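Local coordinates for protein cellulase CEL9M (Clostridium cellulolyticum, PDB 1IA6) that probably hydrolyses internal beta-1,4-glucosidic linkages of cellulose and related beta-glucans, as a family 9 glycoside hydrolase, at residues Thr218-Thr222 against Arg266-Ile270; Trp252-Trp256 against Arg308-Glu313; Phe284-Lys288 against Asp326-Leu332. All blocks are in the same frame, centred on the assembly; numbering follows the deposited sequence.

Contact 1 of 3, residues Thr218-Thr222 against Arg266-Ile270; sequences TWLYT and RLAQI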
loop_
_atom_site.group_PDB
_atom_site.type_symbol
_atom_site.label_atom_id
_atom_site.label_comp_id
_atom_site.label_asym_id
_atom_site.label_seq_id
_atom_site.Cartn_x
_atom_site.Cartn_y
_atom_site.Cartn_z
ATOM N N THR A 218 -1.887 0.698 18.155
ATOM C CA THR A 218 -1.075 1.886 18.405
ATOM C C THR A 218 -1.735 3.137 17.827
ATOM O O THR A 218 -1.625 4.219 18.402
ATOM C CB THR A 218 0.365 1.764 17.834
ATOM O OG1 THR A 218 0.329 1.733 16.404
ATOM C CG2 THR A 218 1.045 0.502 18.360
ATOM N N TRP A 219 -2.428 2.997 16.701
ATOM C CA TRP A 219 -3.090 4.152 16.105
ATOM C C TRP A 219 -4.322 4.558 16.908
ATOM O O TRP A 219 -4.597 5.745 17.073
ATOM C CB TRP A 219 -3.451 3.873 14.643
ATOM C CG TRP A 219 -2.235 3.920 13.776
ATOM C CD1 TRP A 219 -1.643 2.873 13.128
ATOM C CD2 TRP A 219 -1.400 5.061 13.543
ATOM N NE1 TRP A 219 -0.487 3.291 12.513
ATOM C CE2 TRP A 219 -0.313 4.630 12.752
ATOM C CE3 TRP A 219 -1.463 6.409 13.932
ATOM C CZ2 TRP A 219 0.708 5.497 12.341
ATOM C CZ3 TRP A 219 -0.447 7.272 13.524
ATOM C CH2 TRP A 219 0.624 6.810 12.736
ATOM N N LEU A 220 -5.059 3.579 17.420
ATOM C CA LEU A 220 -6.230 3.900 18.221
ATOM C C LEU A 220 -5.775 4.622 19.486
ATOM O O LEU A 220 -6.494 5.468 20.017
ATOM C CB LEU A 220 -7.021 2.630 18.551
ATOM C CG LEU A 220 -7.916 2.198 17.380
ATOM C CD1 LEU A 220 -8.412 0.775 17.576
ATOM C CD2 LEU A 220 -9.080 3.170 17.257
ATOM N N TYR A 221 -4.575 4.304 19.965
ATOM C CA TYR A 221 -4.054 4.984 21.147
ATOM C C TYR A 221 -3.757 6.442 20.793
ATOM O O TYR A 221 -4.134 7.358 21.515
ATOM C CB TYR A 221 -2.766 4.331 21.650
ATOM C CG TYR A 221 -2.113 5.132 22.758
ATOM C CD1 TYR A 221 -2.712 5.235 24.015
ATOM C CD2 TYR A 221 -0.926 5.830 22.535
ATOM C CE1 TYR A 221 -2.141 6.019 25.025
ATOM C CE2 TYR A 221 -0.347 6.616 23.535
ATOM C CZ TYR A 221 -0.959 6.705 24.774
ATOM O OH TYR A 221 -0.390 7.478 25.762
ATOM N N THR A 222 -3.071 6.650 19.676
ATOM C CA THR A 222 -2.730 7.999 19.245
ATOM C C THR A 222 -3.979 8.871 19.080
ATOM O O THR A 222 -3.963 10.061 19.389
ATOM C CB THR A 222 -1.959 7.975 17.909
ATOM O OG1 THR A 222 -0.737 7.244 18.078
ATOM C CG2 THR A 222 -1.638 9.393 17.445
ATOM N N ARG A 266 6.425 1.975 16.232
ATOM C CA ARG A 266 5.470 2.789 16.976
ATOM C C ARG A 266 5.468 2.471 18.470
ATOM O O ARG A 266 5.311 3.372 19.300
ATOM C CB ARG A 266 4.054 2.623 16.407
ATOM C CG ARG A 266 3.928 3.040 14.947
ATOM C CD ARG A 266 2.613 3.767 14.694
ATOM N NE ARG A 266 2.645 5.130 15.221
ATOM C CZ ARG A 266 1.696 5.665 15.985
ATOM N NH1 ARG A 266 0.632 4.957 16.323
ATOM N NH2 ARG A 266 1.814 6.915 16.409
ATOM N N LEU A 267 5.643 1.199 18.818
ATOM C CA LEU A 267 5.666 0.811 20.225
ATOM C C LEU A 267 6.917 1.335 20.928
ATOM O O LEU A 267 6.881 1.650 22.119
ATOM C CB LEU A 267 5.568 -0.713 20.365
ATOM C CG LEU A 267 4.145 -1.267 20.236
ATOM C CD1 LEU A 267 4.160 -2.791 20.346
ATOM C CD2 LEU A 267 3.266 -0.666 21.330
ATOM N N ALA A 268 8.021 1.436 20.194
ATOM C CA ALA A 268 9.254 1.958 20.775
ATOM C C ALA A 268 9.027 3.425 21.113
ATOM O O ALA A 268 9.430 3.905 22.169
ATOM C CB ALA A 268 10.409 1.825 19.783
ATOM N N GLN A 269 8.357 4.126 20.203
ATOM C CA GLN A 269 8.061 5.547 20.360
ATOM C C GLN A 269 7.084 5.809 21.501
ATOM O O GLN A 269 7.266 6.737 22.289
ATOM C CB GLN A 269 7.476 6.086 19.052
ATOM C CG GLN A 269 7.214 7.581 19.032
ATOM C CD GLN A 269 6.713 8.053 17.679
ATOM O OE1 GLN A 269 6.924 7.392 16.661
ATOM N NE2 GLN A 269 6.061 9.208 17.659
ATOM N N ILE A 270 6.055 4.974 21.582
ATOM C CA ILE A 270 5.019 5.104 22.598
ATOM C C ILE A 270 5.361 4.580 23.994
ATOM O O ILE A 270 5.000 5.204 24.993
ATOM C CB ILE A 270 3.725 4.408 22.111
ATOM C CG1 ILE A 270 3.223 5.099 20.840
ATOM C CG2 ILE A 270 2.655 4.439 23.192
ATOM C CD1 ILE A 270 2.079 4.372 20.165
#

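Contact 2 of 3, residues Trp252-Trp256 against Arg308-Glu313; sequences WTMCW and RYAAAE. With SO4 (sulfate ion), chain E.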
loop_
_atom_site.group_PDB
_atom_site.type_symbol
_atom_site.label_atom_id
_atom_site.label_comp_id
_atom_site.label_asym_id
_atom_site.label_seq_id
_atom_site.Cartn_x
_atom_site.Cartn_y
_atom_site.Cartn_z
ATOM N N TRP A 252 12.750 -9.563 7.303
ATOM C CA TRP A 252 11.992 -9.169 6.125
ATOM C C TRP A 252 11.844 -7.651 6.162
ATOM O O TRP A 252 12.779 -6.934 6.527
ATOM C CB TRP A 252 10.615 -9.849 6.156
ATOM C CG TRP A 252 9.987 -10.047 4.805
ATOM C CD1 TRP A 252 8.806 -9.519 4.362
ATOM C CD2 TRP A 252 10.500 -10.843 3.728
ATOM N NE1 TRP A 252 8.552 -9.938 3.077
ATOM C CE2 TRP A 252 9.576 -10.750 2.664
ATOM C CE3 TRP A 252 11.652 -11.626 3.559
ATOM C CZ2 TRP A 252 9.767 -11.411 1.444
ATOM C CZ3 TRP A 252 11.841 -12.285 2.347
ATOM C CH2 TRP A 252 10.904 -12.172 1.306
ATOM N N THR A 253 10.671 -7.160 5.782
ATOM C CA THR A 253 10.416 -5.728 5.806
ATOM C C THR A 253 8.913 -5.488 5.830
ATOM O O THR A 253 8.118 -6.431 5.853
ATOM C CB THR A 253 11.035 -5.013 4.576
ATOM O OG1 THR A 253 10.892 -3.594 4.727
ATOM C CG2 THR A 253 10.345 -5.449 3.292
ATOM N N MET A 254 8.527 -4.222 5.838
ATOM C CA MET A 254 7.120 -3.864 5.844
ATOM C C MET A 254 6.462 -4.239 4.518
ATOM O O MET A 254 6.942 -3.868 3.448
ATOM C CB MET A 254 6.969 -2.359 6.075
ATOM C CG MET A 254 5.559 -1.832 5.846
ATOM S SD MET A 254 5.458 -0.062 6.185
ATOM C CE MET A 254 6.061 0.613 4.651
ATOM N N CYS A 255 5.366 -4.982 4.598
ATOM C CA CYS A 255 4.618 -5.374 3.408
ATOM C C CYS A 255 3.224 -5.809 3.846
ATOM O O CYS A 255 2.945 -5.889 5.045
ATOM C CB CYS A 255 5.336 -6.491 2.640
ATOM S SG CYS A 255 5.610 -8.024 3.541
ATOM N N TRP A 256 2.353 -6.092 2.884
ATOM C CA TRP A 256 0.982 -6.456 3.213
ATOM C C TRP A 256 0.812 -7.583 4.228
ATOM O O TRP A 256 -0.170 -7.597 4.965
ATOM C CB TRP A 256 0.179 -6.775 1.939
ATOM C CG TRP A 256 0.731 -7.884 1.099
ATOM C CD1 TRP A 256 1.589 -7.765 0.045
ATOM C CD2 TRP A 256 0.475 -9.284 1.252
ATOM N NE1 TRP A 256 1.885 -9.007 -0.469
ATOM C CE2 TRP A 256 1.215 -9.956 0.255
ATOM C CE3 TRP A 256 -0.307 -10.038 2.139
ATOM C CZ2 TRP A 256 1.198 -11.352 0.119
ATOM C CZ3 TRP A 256 -0.325 -11.424 2.005
ATOM C CH2 TRP A 256 0.425 -12.064 1.000
ATOM N N ARG A 308 9.477 -2.785 -4.610
ATOM C CA ARG A 308 8.443 -2.560 -3.611
ATOM C C ARG A 308 9.058 -2.742 -2.219
ATOM O O ARG A 308 8.808 -1.948 -1.311
ATOM C CB ARG A 308 7.281 -3.542 -3.857
ATOM C CG ARG A 308 6.341 -3.815 -2.687
ATOM C CD ARG A 308 6.839 -4.987 -1.859
ATOM N NE ARG A 308 7.007 -6.210 -2.648
ATOM C CZ ARG A 308 6.027 -7.048 -2.985
ATOM N NH1 ARG A 308 4.773 -6.818 -2.615
ATOM N NH2 ARG A 308 6.310 -8.144 -3.678
ATOM N N TYR A 309 9.885 -3.773 -2.056
ATOM C CA TYR A 309 10.526 -4.025 -0.770
ATOM C C TYR A 309 11.561 -2.965 -0.411
ATOM O O TYR A 309 11.620 -2.517 0.733
ATOM C CB TYR A 309 11.192 -5.406 -0.761
ATOM C CG TYR A 309 10.212 -6.556 -0.793
ATOM C CD1 TYR A 309 9.175 -6.636 0.137
ATOM C CD2 TYR A 309 10.322 -7.572 -1.745
ATOM C CE1 TYR A 309 8.273 -7.694 0.123
ATOM C CE2 TYR A 309 9.421 -8.640 -1.766
ATOM C CZ TYR A 309 8.399 -8.690 -0.828
ATOM O OH TYR A 309 7.499 -9.733 -0.832
ATOM N N ALA A 310 12.383 -2.567 -1.383
ATOM C CA ALA A 310 13.411 -1.560 -1.129
ATOM C C ALA A 310 12.796 -0.223 -0.712
ATOM O O ALA A 310 13.296 0.446 0.201
ATOM C CB ALA A 310 14.288 -1.377 -2.371
ATOM N N ALA A 311 11.710 0.161 -1.379
ATOM C CA ALA A 311 11.026 1.412 -1.063
ATOM C C ALA A 311 10.369 1.358 0.317
ATOM O O ALA A 311 10.423 2.326 1.072
ATOM C CB ALA A 311 9.973 1.718 -2.127
ATOM N N ALA A 312 9.747 0.226 0.637
ATOM C CA ALA A 312 9.074 0.056 1.924
ATOM C C ALA A 312 10.044 0.137 3.106
ATOM O O ALA A 312 9.765 0.807 4.100
ATOM C CB ALA A 312 8.319 -1.277 1.949
ATOM N N GLU A 313 11.183 -0.541 3.006
ATOM C CA GLU A 313 12.155 -0.499 4.095
ATOM C C GLU A 313 12.701 0.922 4.223
ATOM O O GLU A 313 12.882 1.430 5.327
ATOM C CB GLU A 313 13.303 -1.478 3.828
ATOM C CG GLU A 313 14.388 -1.516 4.910
ATOM C CD GLU A 313 13.941 -2.178 6.208
ATOM O OE1 GLU A 313 12.923 -2.904 6.209
ATOM O OE2 GLU A 313 14.630 -1.987 7.233
HETATM S S SO4 E . 3.219 -10.352 -3.875
HETATM O O1 SO4 E . 2.486 -10.540 -5.146
HETATM O O2 SO4 E . 2.828 -9.063 -3.276
HETATM O O3 SO4 E . 4.671 -10.364 -4.148
HETATM O O4 SO4 E . 2.885 -11.461 -2.953
#

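Contact 3 of 3, residues Phe284-Lys288 against Asp326-Leu332; sequences FNYWK and DQSLLDL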
loop_
_atom_site.group_PDB
_atom_site.type_symbol
_atom_site.label_atom_id
_atom_site.label_comp_id
_atom_site.label_asym_id
_atom_site.label_seq_id
_atom_site.Cartn_x
_atom_site.Cartn_y
_atom_site.Cartn_z
ATOM N N PHE A 284 17.175 -2.986 10.930
ATOM C CA PHE A 284 17.946 -1.997 10.191
ATOM C C PHE A 284 19.366 -2.478 9.922
ATOM O O PHE A 284 19.854 -2.377 8.797
ATOM C CB PHE A 284 17.983 -0.665 10.951
ATOM C CG PHE A 284 16.669 0.071 10.965
ATOM C CD1 PHE A 284 15.587 -0.381 10.210
ATOM C CD2 PHE A 284 16.524 1.238 11.708
ATOM C CE1 PHE A 284 14.380 0.321 10.194
ATOM C CE2 PHE A 284 15.320 1.948 11.700
ATOM C CZ PHE A 284 14.248 1.488 10.941
ATOM N N ASN A 285 20.026 -3.005 10.948
ATOM C CA ASN A 285 21.393 -3.493 10.784
ATOM C C ASN A 285 21.445 -4.698 9.855
ATOM O O ASN A 285 22.443 -4.921 9.170
ATOM C CB ASN A 285 22.011 -3.848 12.140
ATOM C CG ASN A 285 22.342 -2.619 12.962
ATOM O OD1 ASN A 285 22.689 -1.573 12.414
ATOM N ND2 ASN A 285 22.252 -2.741 14.281
ATOM N N TYR A 286 20.364 -5.469 9.827
ATOM C CA TYR A 286 20.295 -6.635 8.960
ATOM C C TYR A 286 20.260 -6.170 7.504
ATOM O O TYR A 286 20.933 -6.736 6.644
ATOM C CB TYR A 286 19.051 -7.463 9.296
ATOM C CG TYR A 286 18.939 -8.747 8.512
ATOM C CD1 TYR A 286 18.350 -8.769 7.250
ATOM C CD2 TYR A 286 19.440 -9.944 9.027
ATOM C CE1 TYR A 286 18.262 -9.951 6.516
ATOM C CE2 TYR A 286 19.359 -11.130 8.305
ATOM C CZ TYR A 286 18.768 -11.127 7.051
ATOM O OH TYR A 286 18.679 -12.301 6.342
ATOM N N TRP A 287 19.483 -5.126 7.234
ATOM C CA TRP A 287 19.392 -4.595 5.878
ATOM C C TRP A 287 20.678 -3.908 5.439
ATOM O O TRP A 287 21.009 -3.902 4.258
ATOM C CB TRP A 287 18.220 -3.613 5.755
ATOM C CG TRP A 287 16.953 -4.286 5.340
ATOM C CD1 TRP A 287 16.176 -5.118 6.097
ATOM C CD2 TRP A 287 16.356 -4.251 4.040
ATOM N NE1 TRP A 287 15.135 -5.607 5.346
ATOM C CE2 TRP A 287 15.221 -5.091 4.079
ATOM C CE3 TRP A 287 16.671 -3.593 2.842
ATOM C CZ2 TRP A 287 14.398 -5.291 2.964
ATOM C CZ3 TRP A 287 15.852 -3.794 1.733
ATOM C CH2 TRP A 287 14.729 -4.638 1.807
ATOM N N LYS A 288 21.406 -3.335 6.390
ATOM C CA LYS A 288 22.652 -2.650 6.064
ATOM C C LYS A 288 23.739 -3.567 5.518
ATOM O O LYS A 288 24.481 -3.183 4.610
ATOM C CB LYS A 288 23.220 -1.946 7.299
ATOM C CG LYS A 288 22.468 -0.722 7.769
ATOM C CD LYS A 288 23.139 -0.170 9.019
ATOM C CE LYS A 288 22.421 1.049 9.553
ATOM N NZ LYS A 288 23.104 1.569 10.768
ATOM N N ASP A 326 19.975 9.165 11.742
ATOM C CA ASP A 326 21.128 8.284 11.612
ATOM C C ASP A 326 21.565 8.454 10.162
ATOM O O ASP A 326 20.855 8.053 9.241
ATOM C CB ASP A 326 20.723 6.835 11.873
ATOM C CG ASP A 326 21.910 5.903 11.923
ATOM O OD1 ASP A 326 22.774 5.995 11.028
ATOM O OD2 ASP A 326 21.980 5.073 12.853
ATOM N N GLN A 327 22.736 9.049 9.967
ATOM C CA GLN A 327 23.252 9.299 8.627
ATOM C C GLN A 327 23.407 8.037 7.782
ATOM O O GLN A 327 23.258 8.084 6.560
ATOM C CB GLN A 327 24.595 10.029 8.716
ATOM C CG GLN A 327 25.001 10.719 7.426
ATOM C CD GLN A 327 23.919 11.648 6.909
ATOM O OE1 GLN A 327 23.410 12.495 7.643
ATOM N NE2 GLN A 327 23.562 11.492 5.640
ATOM N N SER A 328 23.701 6.912 8.426
ATOM C CA SER A 328 23.874 5.657 7.701
ATOM C C SER A 328 22.531 5.221 7.117
ATOM O O SER A 328 22.478 4.617 6.048
ATOM C CB SER A 328 24.424 4.563 8.621
ATOM O OG SER A 328 23.462 4.152 9.578
ATOM N N LEU A 329 21.448 5.542 7.820
ATOM C CA LEU A 329 20.108 5.190 7.361
ATOM C C LEU A 329 19.667 6.130 6.246
ATOM O O LEU A 329 19.050 5.703 5.270
ATOM C CB LEU A 329 19.110 5.250 8.523
ATOM C CG LEU A 329 19.341 4.237 9.648
ATOM C CD1 LEU A 329 18.342 4.472 10.773
ATOM C CD2 LEU A 329 19.200 2.825 9.099
ATOM N N LEU A 330 19.988 7.412 6.390
ATOM C CA LEU A 330 19.631 8.397 5.380
ATOM C C LEU A 330 20.356 8.109 4.070
ATOM O O LEU A 330 19.779 8.249 2.994
ATOM C CB LEU A 330 19.970 9.810 5.863
ATOM C CG LEU A 330 19.072 10.348 6.981
ATOM C CD1 LEU A 330 19.622 11.666 7.498
ATOM C CD2 LEU A 330 17.653 10.520 6.455
ATOM N N ASP A 331 21.619 7.702 4.160
ATOM C CA ASP A 331 22.384 7.400 2.957
ATOM C C ASP A 331 21.845 6.155 2.265
ATOM O O ASP A 331 21.753 6.109 1.039
ATOM C CB ASP A 331 23.866 7.193 3.283
ATOM C CG ASP A 331 24.536 8.453 3.790
ATOM O OD1 ASP A 331 24.178 9.554 3.317
ATOM O OD2 ASP A 331 25.431 8.342 4.655
ATOM N N LEU A 332 21.489 5.144 3.049
ATOM C CA LEU A 332 20.968 3.907 2.477
ATOM C C LEU A 332 19.644 4.194 1.785
ATOM O O LEU A 332 19.438 3.811 0.631
ATOM C CB LEU A 332 20.772 2.850 3.574
ATOM C CG LEU A 332 20.469 1.405 3.148
ATOM C CD1 LEU A 332 20.636 0.484 4.346
ATOM C CD2 LEU A 332 19.063 1.293 2.587
#

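Contact 1 of 3, residues Thr218-Thr222 against Arg266-Ile270
Arg266 reaches from helix 260-271 across to helix 210-224 and lays its guanidinium flat on the indole of Trp219. Its CB passes 3.8 Å from Thr218 OG1, and a bend at chi2 followed by another at chi3 (75°) turns the chain over the tryptophan. CD then rests 3.5 Å from Trp219 CZ2, and NE settles above the same outer rim of the six-membered ring. CZ stands 3.5 Å from the centroid of that ring, almost on its normal, and the two planes are only 7° apart: a parallel cation-pi stack. NH1 lies over the fused bond of the indole and gives a weak hydrogen bond to Thr218 OG1. NH2 makes the firmer bond, 3.1 Å to Thr222 OG1, which sits in the guanidinium plane. Thr222 OG1 holds the edge, Thr218 OG1 adds a weaker bond from somewhat out of the plane, and the ring holds one face; together these limit the rotation of the group. Thr218 OG1 is also bonded to Trp215 O one turn earlier.

Ile270 CD1 touches the opposite face, offset toward the rim. Ile270 CG2 meets Tyr221 CE2 at 3.7 Å, and Leu267 CD2 touches Thr218 CG2. Trp215 and Tyr79 meet the Trp219 ring edge-to-face, which places the cation beside an aromatic cluster. The short helical segments cross at 38° with axes 11.1 Å apart, a spacing bridged by the long arginine. This is helix-to-helix packing within the all-alpha (alpha/alpha)6 barrel of family 9 cellulases.

Contact 2 of 3, residues Trp252-Trp256 against Arg308-Glu313
Thr253 and Glu313 make the tight end of this contact: Thr253 OG1 donates a 2.6 Å hydrogen bond to Glu313 OE1, using the anti lone pair of the carboxylate. With OG1 anti to the backbone N (chi1 -173°), the methyl CG2 takes the other branch and touches Tyr309 CD1 at 3.6 Å. Beside it the CB of Ala312 presses against Met254 O (3.3 Å), while the Met254 methyl CE curls round to the same alanine; Tyr69, Ile73 and Trp76 of helix 64-80 also touch this methionine.

The other side is partly exposed: Trp252 and Tyr309 meet obliquely, planes at 70°, with Tyr309 OH near the indole edge 3.6 Å from Trp252 CZ2, while Trp256 and Arg308 do not bond to each other but share a sulfate, probably from the crystallisation liquor. Trp256 NE1 and Arg308 NH1 both donate to sulfate O2, and Arg308 NH2 reaches O3 at 2.8 Å. The guanidinium, whose NH1 also forms a salt bridge to Asp414, lies with NE over the face of Tyr309.

A buried hydroxyl-carboxylate bond thus anchors the loop at one end; three N-H donors hold an anion at the other, near predicted active-site Glu410.

Contact 3 of 3, residues Phe284-Lys288 against Asp326-Leu332
Lys288 and Ser328 supply the polar link between helix 274-289 and the first turn of helix 327-341. The lysine chain is extended beyond CG and carries NZ across to Ser328 OG, a 2.9 Å hydrogen bond. Ser328 OG lies between the backbone N and the carbonyl carbon of its own residue (chi1 70°), where the ammonium meets it. Asp326 is the N-cap residue of the helix, and its OD1 accepts from Ser328 N at 2.9 Å. The other oxygen, Asp326 OD2, stays 4.2 Å from Lys288 NZ, too far for a salt bridge though of opposite charge.

The apolar contacts lie along the lysine stem and beside it. Leu329 is wedged by its two methyls: CD1 meets Phe284 CD2 at 3.8 Å, approaching the ring obliquely, and CD2 touches Lys288 CE at 3.7 Å. Deeper along the helix, Leu332 CD1 rests against Lys288 CG, 4.1 Å away. Tyr320 of helix 306-323 meets the Phe284 ring edge-to-face and also touches Leu329, extending the apolar patch to a third helix.

The short segments cross at 52°, their axes 11.4 Å apart. One lysine thus serves both chemistries: methylenes against leucines, and an ammonium on the serine beside the cap, where the nearby aspartate would probably favour its charge while the positive end of the helix dipole would probably oppose it.

All three contacts lie within the glycoside hydrolase family 9 module and use helices 210-224, 260-271, 274-289, 306-323 and 327-341 and the loop before helix 260-271. Contact 2 lies nearest the middle, its centre about 10 Å from that of the chain; contacts 1 and 3 are about 20 and 22 Å out. Contacts 2 and 3, with centres about 14 Å apart, touch directly: Trp287 NE1 probably bonds to Trp252 O, and its ring packs on Glu313 and Thr253. Contact 1 touches neither, but helix 260-271 is followed immediately by helix 274-289 of contact 3. Contact 2 alternates with both along the chain, and through Trp252, Thr253 and Glu313 it joins the interior to contact 3.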